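Local coordinates for baculoviral IAP repeat-containing protein 2 (Homo sapiens, PDB 3M1D) that probably restrains apoptosis and takes part in TNF-receptor signalling, its zinc-binding BIR1 domain being of the kind through which cIAPs are recruited by TRAF2, at residues 44-49 with 53-58; 68-73 with 77-82. All coordinates share one frame; numbering follows the deposited sequence.

Contact 1. Residues 44-49 with 53-58; sequences NDKVKC and GLMLDN. With ZN (zinc ion), chain C.
The carboxylate of Asp45 receives the backbone N-H of Asn58: Asn58 N lies 2.8 Å from Asp45 OD1, on the syn side of that oxygen and 23° out of the carboxylate plane. The other oxygen, Asp45 OD2, accepts a hydrogen bond from the backbone N of Trp59, so the two oxygens bind successive amides. From here the two segments run as an antiparallel hairpin. Val47 and Leu56 form a hydrogen-bonded pair, with Val47 N to Leu56 O at 2.8 Å and Leu56 N to Val47 O at 3.0 Å. Next to them, Lys48 and Met55 make a non-hydrogen-bonded pair. The hairpin forms part of the three-stranded sheet of the BIR domain. Cys49, at the end of strand 47-49, binds zinc through SG at 2.4 Å, as does Cys52 in the turn; His69 and Cys76 complete the site. At the turn, Gly53 N approaches Cys49 O from above the carbonyl plane, 36° out of it, at 2.9 Å. Lys48 and Met55 share one face of the sheet, Lys48 CG meeting Met55 CG at 3.7 Å. A bend at chi3 (83°) carries Met55 CE across to Lys46, where it lies only 3.4 Å from Lys46 CE, tighter than usual van der Waals contact.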
loop_
_atom_site.group_PDB
_atom_site.type_symbol
_atom_site.label_atom_id
_atom_site.label_comp_id
_atom_site.label_asym_id
_atom_site.label_seq_id
_atom_site.Cartn_x
_atom_site.Cartn_y
_atom_site.Cartn_z
ATOM N N ASN A 44 -8.184 3.737 10.785
ATOM C CA ASN A 44 -9.045 4.095 9.653
ATOM C C ASN A 44 -8.711 3.222 8.437
ATOM O O ASN A 44 -8.661 1.997 8.542
ATOM C CB ASN A 44 -8.915 5.597 9.329
ATOM C CG ASN A 44 -9.327 6.493 10.520
ATOM O OD1 ASN A 44 -10.108 6.074 11.369
ATOM N ND2 ASN A 44 -8.794 7.714 10.580
ATOM N N ASP A 45 -8.477 3.851 7.293
ATOM C CA ASP A 45 -8.021 3.121 6.107
ATOM C C ASP A 45 -6.609 3.569 5.725
ATOM O O ASP A 45 -6.218 3.509 4.564
ATOM C CB ASP A 45 -8.990 3.301 4.937
ATOM C CG ASP A 45 -9.061 4.740 4.439
ATOM O OD1 ASP A 45 -8.649 5.667 5.168
ATOM O OD2 ASP A 45 -9.544 4.941 3.310
ATOM N N LYS A 46 -5.850 3.996 6.725
ATOM C CA LYS A 46 -4.519 4.550 6.512
ATOM C C LYS A 46 -3.482 3.463 6.387
ATOM O O LYS A 46 -3.386 2.576 7.231
ATOM C CB LYS A 46 -4.133 5.495 7.656
ATOM C CG LYS A 46 -2.810 6.214 7.419
ATOM C CD LYS A 46 -2.569 7.307 8.443
ATOM C CE LYS A 46 -2.438 6.725 9.841
ATOM N NZ LYS A 46 -2.140 7.798 10.826
ATOM N N VAL A 47 -2.696 3.544 5.326
ATOM C CA VAL A 47 -1.696 2.543 5.046
ATOM C C VAL A 47 -0.336 3.234 4.898
ATOM O O VAL A 47 -0.265 4.440 4.693
ATOM C CB VAL A 47 -2.060 1.766 3.761
ATOM C CG1 VAL A 47 -3.424 1.102 3.924
ATOM C CG2 VAL A 47 -2.087 2.716 2.572
ATOM N N LYS A 48 0.740 2.462 4.992
ATOM C CA LYS A 48 2.076 3.024 5.029
ATOM C C LYS A 48 3.001 2.153 4.179
ATOM O O LYS A 48 2.909 0.931 4.219
ATOM C CB LYS A 48 2.534 3.080 6.496
ATOM C CG LYS A 48 3.818 3.847 6.792
ATOM C CD LYS A 48 3.964 4.034 8.317
ATOM C CE LYS A 48 5.358 4.489 8.724
ATOM N NZ LYS A 48 5.638 4.178 10.167
ATOM N N CYS A 49 3.874 2.773 3.385
ATOM C CA CYS A 49 4.827 1.991 2.599
ATOM C C CYS A 49 5.909 1.415 3.496
ATOM O O CYS A 49 6.494 2.128 4.316
ATOM C CB CYS A 49 5.476 2.829 1.499
ATOM S SG CYS A 49 6.699 1.886 0.545
ATOM N N GLY A 53 7.827 4.730 3.972
ATOM C CA GLY A 53 6.991 5.308 5.018
ATOM C C GLY A 53 5.916 6.283 4.528
ATOM O O GLY A 53 5.247 6.924 5.332
ATOM N N LEU A 54 5.732 6.409 3.215
ATOM C CA LEU A 54 4.630 7.238 2.712
ATOM C C LEU A 54 3.301 6.756 3.307
ATOM O O LEU A 54 3.031 5.558 3.318
ATOM C CB LEU A 54 4.566 7.187 1.185
ATOM C CG LEU A 54 3.392 7.876 0.493
ATOM C CD1 LEU A 54 3.523 9.395 0.581
ATOM C CD2 LEU A 54 3.349 7.421 -0.959
ATOM N N MET A 55 2.482 7.690 3.790
ATOM C CA MET A 55 1.217 7.361 4.444
ATOM C C MET A 55 0.024 7.901 3.666
ATOM O O MET A 55 -0.010 9.077 3.310
ATOM C CB MET A 55 1.195 7.900 5.878
ATOM C CG MET A 55 2.216 7.220 6.789
ATOM S SD MET A 55 2.168 7.856 8.473
ATOM C CE MET A 55 0.831 6.878 9.118
ATOM N N LEU A 56 -0.953 7.028 3.430
ATOM C CA LEU A 56 -2.101 7.331 2.580
ATOM C C LEU A 56 -3.394 6.820 3.209
ATOM O O LEU A 56 -3.447 5.704 3.730
ATOM C CB LEU A 56 -1.913 6.690 1.205
ATOM C CG LEU A 56 -0.795 7.273 0.339
ATOM C CD1 LEU A 56 -0.614 6.489 -0.952
ATOM C CD2 LEU A 56 -1.079 8.723 0.034
ATOM N N ASP A 57 -4.433 7.640 3.169
ATOM C CA ASP A 57 -5.741 7.213 3.656
ATOM C C ASP A 57 -6.850 7.814 2.792
ATOM O O ASP A 57 -6.581 8.362 1.723
ATOM C CB ASP A 57 -5.928 7.556 5.147
ATOM C CG ASP A 57 -6.089 9.051 5.400
ATOM O OD1 ASP A 57 -6.024 9.853 4.445
ATOM O OD2 ASP A 57 -6.290 9.430 6.570
ATOM N N ASN A 58 -8.086 7.712 3.267
ATOM C CA ASN A 58 -9.236 8.219 2.534
ATOM C C ASN A 58 -9.219 7.735 1.083
ATOM O O ASN A 58 -9.300 8.537 0.155
ATOM C CB ASN A 58 -9.263 9.748 2.584
ATOM C CG ASN A 58 -10.611 10.322 2.165
ATOM O OD1 ASN A 58 -11.632 9.645 2.242
ATOM N ND2 ASN A 58 -10.610 11.568 1.710
HETATM ZN ZN ZN C . 7.492 3.671 -0.764
HETATM O O HOH W 1 -6.598 8.299 9.086
#

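Contact 2. Residues 68-73 with 77-82; sequences KHKQLY and SFIQNL. With ZN (zinc ion), chain C.
This is a small apolar helix-to-helix contact beside the zinc site of the BIR domain, in which Ile79 of helix 77-83 lies over the ring of zinc ligand His69 from helix 65-72. The short helical segments are far from parallel: their axes come within 9.9 Å of each other with 121° between their N-to-C directions, and the segments bury 207 Å² in all. No hydrogen bond crosses between them. The central interaction is a CH-pi contact: Ile79 CB stands 3.8 Å from the centroid of the His69 ring and 6° off the ring normal, almost directly above its centre. Ile79 CG1 points away from its own backbone N (chi1 -152°), and from there its branch runs across the imidazole toward the ND1 side, bringing Ile79 CD1 to 3.4 Å from His69 ND1. Ile79 has two further contacts, Ile79 CG1 with Lys70 CG at 3.8 Å and Ile79 CG2 with Tyr73 O at 3.9 Å. Both ring nitrogens are engaged: His69 NE2 binds zinc at 2.2 Å, and His69 ND1 is hydrogen-bonded to Ala36 O. Together these two bonds would fix the rotation of the ring beneath the isoleucine. His69 CE1 also reaches the edge of the Phe78 ring, 4.5 Å from Phe78 CD2. Phe78 in turn meets Phe50 edge-to-face, His69 meets the ring of Phe38 in strand 38-40, and Leu72 with Lys68 carries helix 65-72 against Leu56 of strand 55-56.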
loop_
_atom_site.group_PDB
_atom_site.type_symbol
_atom_site.label_atom_id
_atom_site.label_comp_id
_atom_site.label_asym_id
_atom_site.label_seq_id
_atom_site.Cartn_x
_atom_site.Cartn_y
_atom_site.Cartn_z
ATOM N N LYS A 68 -0.539 6.497 -6.986
ATOM C CA LYS A 68 -0.429 7.482 -5.917
ATOM C C LYS A 68 0.989 7.439 -5.360
ATOM O O LYS A 68 1.604 8.468 -5.117
ATOM C CB LYS A 68 -1.444 7.218 -4.795
ATOM C CG LYS A 68 -2.833 7.777 -5.079
ATOM C CD LYS A 68 -3.645 7.906 -3.792
ATOM C CE LYS A 68 -4.992 8.582 -4.027
ATOM N NZ LYS A 68 -5.765 8.719 -2.738
ATOM N N HIS A 69 1.492 6.226 -5.187
ATOM C CA HIS A 69 2.815 5.991 -4.624
ATOM C C HIS A 69 3.917 6.620 -5.488
ATOM O O HIS A 69 4.768 7.354 -4.981
ATOM C CB HIS A 69 3.033 4.485 -4.516
ATOM C CG HIS A 69 4.106 4.089 -3.556
ATOM N ND1 HIS A 69 4.195 2.818 -3.030
ATOM C CD2 HIS A 69 5.129 4.794 -3.018
ATOM C CE1 HIS A 69 5.229 2.755 -2.212
ATOM N NE2 HIS A 69 5.809 3.941 -2.184
ATOM N N LYS A 70 3.903 6.307 -6.782
ATOM C CA LYS A 70 4.859 6.849 -7.755
ATOM C C LYS A 70 4.837 8.366 -7.799
ATOM O O LYS A 70 5.882 8.997 -7.920
ATOM C CB LYS A 70 4.542 6.347 -9.174
ATOM C CG LYS A 70 5.156 5.022 -9.547
ATOM C CD LYS A 70 4.388 4.363 -10.699
ATOM C CE LYS A 70 4.256 5.276 -11.917
ATOM N NZ LYS A 70 3.815 4.533 -13.154
ATOM N N GLN A 71 3.630 8.933 -7.745
ATOM C CA GLN A 71 3.409 10.370 -7.872
ATOM C C GLN A 71 3.863 11.144 -6.650
ATOM O O GLN A 71 4.426 12.234 -6.766
ATOM C CB GLN A 71 1.917 10.669 -8.088
ATOM C CG GLN A 71 1.459 10.597 -9.534
ATOM C CD GLN A 71 -0.054 10.485 -9.686
ATOM O OE1 GLN A 71 -0.543 10.154 -10.766
ATOM N NE2 GLN A 71 -0.801 10.757 -8.609
ATOM N N LEU A 72 3.590 10.595 -5.475
ATOM C CA LEU A 72 3.828 11.339 -4.248
ATOM C C LEU A 72 5.248 11.193 -3.761
ATOM O O LEU A 72 5.851 12.173 -3.308
ATOM C CB LEU A 72 2.848 10.919 -3.153
ATOM C CG LEU A 72 1.394 11.262 -3.469
ATOM C CD1 LEU A 72 0.454 10.378 -2.651
ATOM C CD2 LEU A 72 1.131 12.728 -3.196
ATOM N N TYR A 73 5.776 9.974 -3.843
ATOM C CA TYR A 73 7.127 9.703 -3.363
ATOM C C TYR A 73 7.940 8.834 -4.323
ATOM O O TYR A 73 8.191 7.659 -4.050
ATOM C CB TYR A 73 7.103 9.088 -1.960
ATOM C CG TYR A 73 8.306 9.515 -1.155
ATOM C CD1 TYR A 73 8.385 10.798 -0.622
ATOM C CD2 TYR A 73 9.385 8.660 -0.976
ATOM C CE1 TYR A 73 9.493 11.207 0.098
ATOM C CE2 TYR A 73 10.500 9.060 -0.262
ATOM C CZ TYR A 73 10.552 10.336 0.260
ATOM O OH TYR A 73 11.657 10.731 0.966
ATOM N N SER A 77 12.769 3.348 -3.362
ATOM C CA SER A 77 13.419 2.295 -4.143
ATOM C C SER A 77 12.444 1.185 -4.508
ATOM O O SER A 77 12.518 0.619 -5.597
ATOM C CB SER A 77 14.599 1.681 -3.378
ATOM O OG SER A 77 15.590 2.645 -3.115
ATOM N N PHE A 78 11.545 0.841 -3.593
ATOM C CA PHE A 78 10.603 -0.221 -3.897
ATOM C C PHE A 78 9.715 0.167 -5.084
ATOM O O PHE A 78 9.654 -0.552 -6.081
ATOM C CB PHE A 78 9.735 -0.585 -2.692
ATOM C CG PHE A 78 8.613 -1.520 -3.033
ATOM C CD1 PHE A 78 8.837 -2.885 -3.135
ATOM C CD2 PHE A 78 7.341 -1.035 -3.289
ATOM C CE1 PHE A 78 7.806 -3.760 -3.466
ATOM C CE2 PHE A 78 6.305 -1.902 -3.622
ATOM C CZ PHE A 78 6.541 -3.265 -3.713
ATOM N N ILE A 79 9.024 1.298 -4.980
ATOM C CA ILE A 79 8.125 1.707 -6.054
ATOM C C ILE A 79 8.871 1.862 -7.391
ATOM O O ILE A 79 8.301 1.588 -8.443
ATOM C CB ILE A 79 7.293 2.980 -5.716
ATOM C CG1 ILE A 79 5.964 2.967 -6.486
ATOM C CG2 ILE A 79 8.065 4.253 -6.026
ATOM C CD1 ILE A 79 5.075 1.752 -6.179
ATOM N N GLN A 80 10.145 2.266 -7.349
ATOM C CA GLN A 80 10.945 2.394 -8.571
ATOM C C GLN A 80 11.212 1.031 -9.201
ATOM O O GLN A 80 11.148 0.869 -10.419
ATOM C CB GLN A 80 12.282 3.079 -8.287
ATOM C CG GLN A 80 12.226 4.579 -8.083
ATOM C CD GLN A 80 13.578 5.136 -7.631
ATOM O OE1 GLN A 80 13.746 6.349 -7.445
ATOM N NE2 GLN A 80 14.547 4.248 -7.459
ATOM N N ASN A 81 11.523 0.049 -8.363
ATOM C CA ASN A 81 11.848 -1.279 -8.857
ATOM C C ASN A 81 10.607 -2.064 -9.263
ATOM O O ASN A 81 10.653 -2.918 -10.148
ATOM C CB ASN A 81 12.658 -2.049 -7.815
ATOM C CG ASN A 81 14.057 -1.482 -7.638
ATOM O OD1 ASN A 81 14.593 -0.834 -8.541
ATOM N ND2 ASN A 81 14.654 -1.720 -6.472
ATOM N N LEU A 82 9.495 -1.772 -8.606
ATOM C CA LEU A 82 8.243 -2.443 -8.905
ATOM C C LEU A 82 7.801 -2.086 -10.318
ATOM O O LEU A 82 7.381 -2.944 -11.097
ATOM C CB LEU A 82 7.171 -2.003 -7.909
ATOM C CG LEU A 82 5.842 -2.726 -8.048
ATOM C CD1 LEU A 82 6.048 -4.183 -7.694
ATOM C CD2 LEU A 82 4.780 -2.082 -7.165
HETATM ZN ZN ZN C . 7.492 3.671 -0.764
#

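Overall arrangement
Contacts 1 and 2 follow one another along the chain, their centres 14 Å apart, and both supply zinc ligands: Cys49 comes from the hairpin and His69 from the helix, while Cys52 and Cys76, from the residues between each pair of segments, complete the site of three cysteines and one histidine. Cys49 SG and His69 NE2, both bound to the zinc, lie 3.5 Å apart. Packing joins the same elements: beside the zinc, Leu54 CD2 lies 3.8 Å from His69 CD2; farther off, Leu56 CD2 lies 3.5 Å from Leu72 CD1. Thus residues 53-58 are linked to helix 65-72 by leucine packing as well as through the metal.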